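Uncharacterized protein (Legionella longbeachae NSW150, PDB 4JZA) is a phosphoinositide phosphatase that probably removes the 3-phosphate from phosphatidylinositol 3-phosphate, consistent with a role in lipid metabolism during interaction with the host. Local coordinates at residues 202-207 against 285-290; 527-532 against 557-562. All coordinates share one frame; numbering follows the deposited sequence.

How the contacts relate
The chain first lays down strands 5-10, 31-35, 144-150 and 159-166 of a mixed sheet, then leaves it for a run of helices. Contact 1 closes a wholly non-strand excursion there, bringing the end of helix 274-288 back to helix 198-206 in the insertion domain. Strand 352-359 re-enters the sheet beside 159-166. Contact 2 follows and closes a much shorter loop, 24 residues that include strand 545-549, by pairing helices 524-542 and 556-574. The two loops lie in series, neither nesting nor crossing. Their centres are about 50 Å apart and their nearest atoms about 33 Å, so one ties together the helical insertion and the other the α/β phosphatase core.

Contact 1 of 2, residues 202-207 against 285-290; sequences AYFCNL and KKFLTG
F204 and L288 each set CG anti to the carbonyl carbon (chi1 -71° and -72°), and both side chains point toward the opposite helix. The contact is a helix-helix packing in the all-helical insertion domain, between helix 198-206 and the last turn of helix 274-288. The backbones stay well apart, with F204 CA and L288 CA 11.3 Å from each other, and between the two segments the contact is made by side chains, with no hydrogen bond across it. F204 CZ reaches L288 CD2 at 3.8 Å, the two side chains running alongside each other in opposite senses. F287, with CG anti to the backbone N (chi1 174°), brings its ring to the F204 ring more loosely, CE2 to CE2 at 4.5 Å. Within its own helix F204 has Y203 CD2 over the centre of one ring face, 4.1 Å above the plane, and W192 meets F204 edge-to-face. L196 touches F204 and F287 alike, while F221 of helix 214-234 packs on L288. Helix 274-288 ends here: T289 is the first residue to leave the helical conformation, and G290 N bonds to F287 O at 3.0 Å. In the other segment A202 O takes two donors from N206, the backbone N at 3.0 Å and the side-chain ND2 at 2.8 Å.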
loop_
_atom_site.group_PDB
_atom_site.type_symbol
_atom_site.label_atom_id
_atom_site.label_comp_id
_atom_site.label_asym_id
_atom_site.label_seq_id
_atom_site.Cartn_x
_atom_site.Cartn_y
_atom_site.Cartn_z
ATOM N N ALA A 202 0.699 26.054 -6.731
ATOM C CA ALA A 202 1.594 26.205 -7.848
ATOM C C ALA A 202 2.521 27.418 -7.648
ATOM O O ALA A 202 3.728 27.360 -8.006
ATOM C CB ALA A 202 0.837 26.336 -9.147
ATOM N N TYR A 203 1.974 28.503 -7.083
ATOM C CA TYR A 203 2.760 29.731 -6.885
ATOM C C TYR A 203 4.014 29.424 -6.077
ATOM O O TYR A 203 5.110 29.619 -6.550
ATOM C CB TYR A 203 1.941 30.845 -6.208
ATOM C CG TYR A 203 2.679 32.166 -6.087
ATOM C CD1 TYR A 203 2.755 33.015 -7.166
ATOM C CD2 TYR A 203 3.274 32.560 -4.932
ATOM C CE1 TYR A 203 3.405 34.221 -7.110
ATOM C CE2 TYR A 203 3.953 33.768 -4.863
ATOM C CZ TYR A 203 4.006 34.606 -5.959
ATOM O OH TYR A 203 4.679 35.822 -5.965
ATOM N N PHE A 204 3.845 28.893 -4.884
ATOM C CA PHE A 204 4.972 28.699 -3.988
ATOM C C PHE A 204 5.876 27.565 -4.442
ATOM O O PHE A 204 7.086 27.629 -4.276
ATOM C CB PHE A 204 4.484 28.436 -2.552
ATOM C CG PHE A 204 3.899 29.642 -1.867
ATOM C CD1 PHE A 204 4.713 30.671 -1.423
ATOM C CD2 PHE A 204 2.532 29.748 -1.650
ATOM C CE1 PHE A 204 4.165 31.788 -0.791
ATOM C CE2 PHE A 204 1.980 30.849 -1.008
ATOM C CZ PHE A 204 2.793 31.870 -0.582
ATOM N N CYS A 205 5.312 26.511 -5.009
ATOM C CA CYS A 205 6.156 25.359 -5.401
ATOM C C CYS A 205 6.975 25.657 -6.646
ATOM O O CYS A 205 7.964 24.999 -6.883
ATOM C CB CYS A 205 5.345 24.050 -5.571
ATOM S SG CYS A 205 4.676 23.425 -4.004
ATOM N N ASN A 206 6.589 26.661 -7.425
ATOM C CA ASN A 206 7.371 27.030 -8.620
ATOM C C ASN A 206 8.150 28.322 -8.497
ATOM O O ASN A 206 8.853 28.716 -9.428
ATOM C CB ASN A 206 6.462 27.085 -9.821
ATOM C CG ASN A 206 5.921 25.720 -10.160
ATOM O OD1 ASN A 206 6.636 24.903 -10.707
ATOM N ND2 ASN A 206 4.679 25.454 -9.787
ATOM N N LEU A 207 8.067 28.944 -7.327
ATOM C CA LEU A 207 8.701 30.227 -7.089
ATOM C C LEU A 207 10.160 30.192 -7.500
ATOM O O LEU A 207 10.936 29.352 -7.025
ATOM C CB LEU A 207 8.621 30.581 -5.602
ATOM C CG LEU A 207 8.921 32.021 -5.205
ATOM C CD1 LEU A 207 7.813 32.939 -5.706
ATOM C CD2 LEU A 207 9.085 32.099 -3.694
ATOM N N LYS A 285 -3.673 38.168 -2.893
ATOM C CA LYS A 285 -3.095 39.434 -2.353
ATOM C C LYS A 285 -3.434 39.571 -0.886
ATOM O O LYS A 285 -2.567 39.867 -0.065
ATOM C CB LYS A 285 -3.626 40.677 -3.113
ATOM C CG LYS A 285 -2.986 42.030 -2.767
ATOM C CD LYS A 285 -4.006 43.169 -2.909
ATOM C CE LYS A 285 -3.417 44.587 -3.072
ATOM N NZ LYS A 285 -2.163 44.671 -3.874
ATOM N N LYS A 286 -4.707 39.333 -0.577
ATOM C CA LYS A 286 -5.210 39.419 0.777
ATOM C C LYS A 286 -4.631 38.306 1.640
ATOM O O LYS A 286 -4.285 38.539 2.788
ATOM C CB LYS A 286 -6.736 39.361 0.779
ATOM C CG LYS A 286 -7.408 40.240 1.821
ATOM C CD LYS A 286 -7.784 39.484 3.100
ATOM C CE LYS A 286 -8.978 38.549 2.913
ATOM N NZ LYS A 286 -10.260 39.276 2.686
ATOM N N PHE A 287 -4.504 37.106 1.088
ATOM C CA PHE A 287 -3.928 35.996 1.846
ATOM C C PHE A 287 -2.502 36.304 2.308
ATOM O O PHE A 287 -2.149 36.100 3.472
ATOM C CB PHE A 287 -3.906 34.739 0.987
ATOM C CG PHE A 287 -3.197 33.561 1.625
ATOM C CD1 PHE A 287 -3.817 32.820 2.595
ATOM C CD2 PHE A 287 -1.899 33.191 1.224
ATOM C CE1 PHE A 287 -3.169 31.731 3.164
ATOM C CE2 PHE A 287 -1.246 32.114 1.792
ATOM C CZ PHE A 287 -1.886 31.371 2.756
ATOM N N LEU A 288 -1.697 36.824 1.382
ATOM C CA LEU A 288 -0.267 36.996 1.608
ATOM C C LEU A 288 0.033 37.894 2.765
ATOM O O LEU A 288 0.966 37.664 3.495
ATOM C CB LEU A 288 0.406 37.556 0.352
ATOM C CG LEU A 288 0.533 36.585 -0.812
ATOM C CD1 LEU A 288 1.112 37.284 -2.062
ATOM C CD2 LEU A 288 1.370 35.384 -0.412
ATOM N N THR A 289 -0.720 38.972 2.896
ATOM C CA THR A 289 -0.480 39.960 3.968
ATOM C C THR A 289 -1.384 39.691 5.119
ATOM O O THR A 289 -1.446 40.469 6.011
ATOM C CB THR A 289 -0.755 41.401 3.487
ATOM O OG1 THR A 289 -1.996 41.414 2.770
ATOM C CG2 THR A 289 0.375 41.908 2.558
ATOM N N GLY A 290 -2.123 38.599 5.073
ATOM C CA GLY A 290 -3.033 38.231 6.146
ATOM C C GLY A 290 -2.315 37.511 7.268
ATOM O O GLY A 290 -1.107 37.618 7.422
#

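Contact 2 of 2, residues 527-532 against 557-562; sequences RELFLS and KAIELI
E560, which lies against S532, receives K557 NZ on its OE1 at 2.6 Å, a salt bridge within one turn of the helix, with NZ approaching nearly along the C-O axis of OE1. Its other oxygen, OE2, bonds to T564 OG1, so both ends of this buried carboxylate are held. The setting is a helix-strand-helix unit of the α/β core: helix 524-542, strand 545-549 and helix 556-574. The sequence leading from the strand into the second helix reads Cys-Val-Ser-Gly-Lys-Asp-Arg, matching the CX5R P-loop signature of cysteine phosphatases, and K557 directly follows its arginine. The two helices come close, with L529 CA and E560 CA 6.2 Å apart. E560 sets CG anti to the backbone N (chi1 178°), laying that methylene 3.6 Å from S532 OG, while a bend at chi2 (-96°) turns the carboxylate aside. No hydrogen bond crosses the interface. Beyond the first helix, S532 O accepts from Q415 NE2 on strand 412-416, and F530 stacks edge-to-face on H563 of the second helix. One turn before S532, the L529 and I559 side chains cross obliquely, CD2 of the leucine meeting CG2 of the isoleucine at 3.4 Å.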
loop_
_atom_site.group_PDB
_atom_site.type_symbol
_atom_site.label_atom_id
_atom_site.label_comp_id
_atom_site.label_asym_id
_atom_site.label_seq_id
_atom_site.Cartn_x
_atom_site.Cartn_y
_atom_site.Cartn_z
ATOM N N ARG A 527 -12.606 -14.336 -25.098
ATOM C CA ARG A 527 -12.442 -13.470 -26.233
ATOM C C ARG A 527 -11.432 -12.404 -25.852
ATOM O O ARG A 527 -10.490 -12.133 -26.632
ATOM C CB ARG A 527 -13.752 -12.848 -26.663
ATOM C CG ARG A 527 -13.599 -11.755 -27.718
ATOM C CD ARG A 527 -14.941 -11.442 -28.378
ATOM N NE ARG A 527 -14.869 -10.251 -29.207
ATOM C CZ ARG A 527 -14.922 -9.000 -28.763
ATOM N NH1 ARG A 527 -15.062 -8.737 -27.467
ATOM N NH2 ARG A 527 -14.828 -7.995 -29.632
ATOM N N GLU A 528 -11.594 -11.830 -24.649
ATOM C CA GLU A 528 -10.657 -10.823 -24.156
ATOM C C GLU A 528 -9.191 -11.272 -24.075
ATOM O O GLU A 528 -8.294 -10.490 -24.344
ATOM C CB GLU A 528 -11.087 -10.318 -22.781
ATOM C CG GLU A 528 -12.394 -9.566 -22.808
ATOM C CD GLU A 528 -12.407 -8.335 -23.694
ATOM O OE1 GLU A 528 -11.428 -7.631 -23.799
ATOM O OE2 GLU A 528 -13.425 -8.013 -24.275
ATOM N N LEU A 529 -8.957 -12.497 -23.653
ATOM C CA LEU A 529 -7.632 -12.961 -23.456
ATOM C C LEU A 529 -7.020 -13.164 -24.800
ATOM O O LEU A 529 -5.818 -12.899 -24.978
ATOM C CB LEU A 529 -7.634 -14.263 -22.675
ATOM C CG LEU A 529 -8.117 -14.153 -21.227
ATOM C CD1 LEU A 529 -8.131 -15.543 -20.637
ATOM C CD2 LEU A 529 -7.223 -13.272 -20.390
ATOM N N PHE A 530 -7.845 -13.630 -25.747
ATOM C CA PHE A 530 -7.387 -13.783 -27.126
ATOM C C PHE A 530 -7.122 -12.451 -27.808
ATOM O O PHE A 530 -6.100 -12.288 -28.469
ATOM C CB PHE A 530 -8.355 -14.605 -27.964
ATOM C CG PHE A 530 -8.060 -16.059 -27.940
ATOM C CD1 PHE A 530 -7.066 -16.563 -28.713
ATOM C CD2 PHE A 530 -8.774 -16.918 -27.127
ATOM C CE1 PHE A 530 -6.775 -17.901 -28.682
ATOM C CE2 PHE A 530 -8.502 -18.266 -27.091
ATOM C CZ PHE A 530 -7.500 -18.762 -27.882
ATOM N N LEU A 531 -8.011 -11.481 -27.643
ATOM C CA LEU A 531 -7.716 -10.169 -28.155
ATOM C C LEU A 531 -6.447 -9.651 -27.569
ATOM O O LEU A 531 -5.636 -9.170 -28.318
ATOM C CB LEU A 531 -8.817 -9.198 -27.839
ATOM C CG LEU A 531 -10.109 -9.505 -28.585
ATOM C CD1 LEU A 531 -11.115 -8.516 -28.070
ATOM C CD2 LEU A 531 -9.963 -9.390 -30.100
ATOM N N SER A 532 -6.235 -9.758 -26.247
ATOM C CA SER A 532 -5.050 -9.143 -25.639
ATOM C C SER A 532 -3.780 -9.920 -26.061
ATOM O O SER A 532 -2.757 -9.322 -26.392
ATOM C CB SER A 532 -5.215 -8.922 -24.103
ATOM O OG SER A 532 -5.116 -10.112 -23.347
ATOM N N LYS A 557 -2.991 -8.564 -15.775
ATOM C CA LYS A 557 -1.747 -8.626 -16.509
ATOM C C LYS A 557 -1.071 -9.980 -16.364
ATOM O O LYS A 557 -0.497 -10.491 -17.308
ATOM C CB LYS A 557 -0.811 -7.524 -16.033
ATOM C CG LYS A 557 0.464 -7.406 -16.838
ATOM C CD LYS A 557 0.162 -7.114 -18.289
ATOM C CE LYS A 557 1.425 -7.167 -19.118
ATOM N NZ LYS A 557 1.112 -7.123 -20.566
ATOM N N ALA A 558 -1.123 -10.545 -15.171
ATOM C CA ALA A 558 -0.568 -11.863 -14.935
ATOM C C ALA A 558 -1.305 -12.899 -15.760
ATOM O O ALA A 558 -0.712 -13.826 -16.270
ATOM C CB ALA A 558 -0.639 -12.215 -13.466
ATOM N N ILE A 559 -2.615 -12.749 -15.855
ATOM C CA ILE A 559 -3.429 -13.646 -16.655
ATOM C C ILE A 559 -3.100 -13.572 -18.146
ATOM O O ILE A 559 -3.076 -14.587 -18.823
ATOM C CB ILE A 559 -4.926 -13.438 -16.363
ATOM C CG1 ILE A 559 -5.264 -14.012 -14.996
ATOM C CG2 ILE A 559 -5.800 -14.111 -17.401
ATOM C CD1 ILE A 559 -6.492 -13.403 -14.374
ATOM N N GLU A 560 -2.855 -12.371 -18.652
ATOM C CA GLU A 560 -2.479 -12.205 -20.042
ATOM C C GLU A 560 -1.160 -12.889 -20.331
ATOM O O GLU A 560 -0.995 -13.526 -21.358
ATOM C CB GLU A 560 -2.348 -10.728 -20.389
ATOM C CG GLU A 560 -1.905 -10.477 -21.823
ATOM C CD GLU A 560 -0.410 -10.256 -21.971
ATOM O OE1 GLU A 560 0.160 -9.475 -21.200
ATOM O OE2 GLU A 560 0.199 -10.852 -22.874
ATOM N N LEU A 561 -0.216 -12.742 -19.415
ATOM C CA LEU A 561 1.101 -13.330 -19.571
ATOM C C LEU A 561 1.064 -14.840 -19.604
ATOM O O LEU A 561 1.768 -15.462 -20.374
ATOM C CB LEU A 561 2.030 -12.865 -18.459
ATOM C CG LEU A 561 2.388 -11.388 -18.493
ATOM C CD1 LEU A 561 3.359 -11.070 -17.378
ATOM C CD2 LEU A 561 2.975 -11.010 -19.834
ATOM N N ILE A 562 0.243 -15.426 -18.752
ATOM C CA ILE A 562 0.063 -16.863 -18.741
ATOM C C ILE A 562 -0.572 -17.283 -20.082
ATOM O O ILE A 562 -0.118 -18.262 -20.732
ATOM C CB ILE A 562 -0.854 -17.237 -17.562
ATOM C CG1 ILE A 562 -0.046 -17.307 -16.259
ATOM C CG2 ILE A 562 -1.565 -18.545 -17.786
ATOM C CD1 ILE A 562 -0.917 -17.141 -15.051
#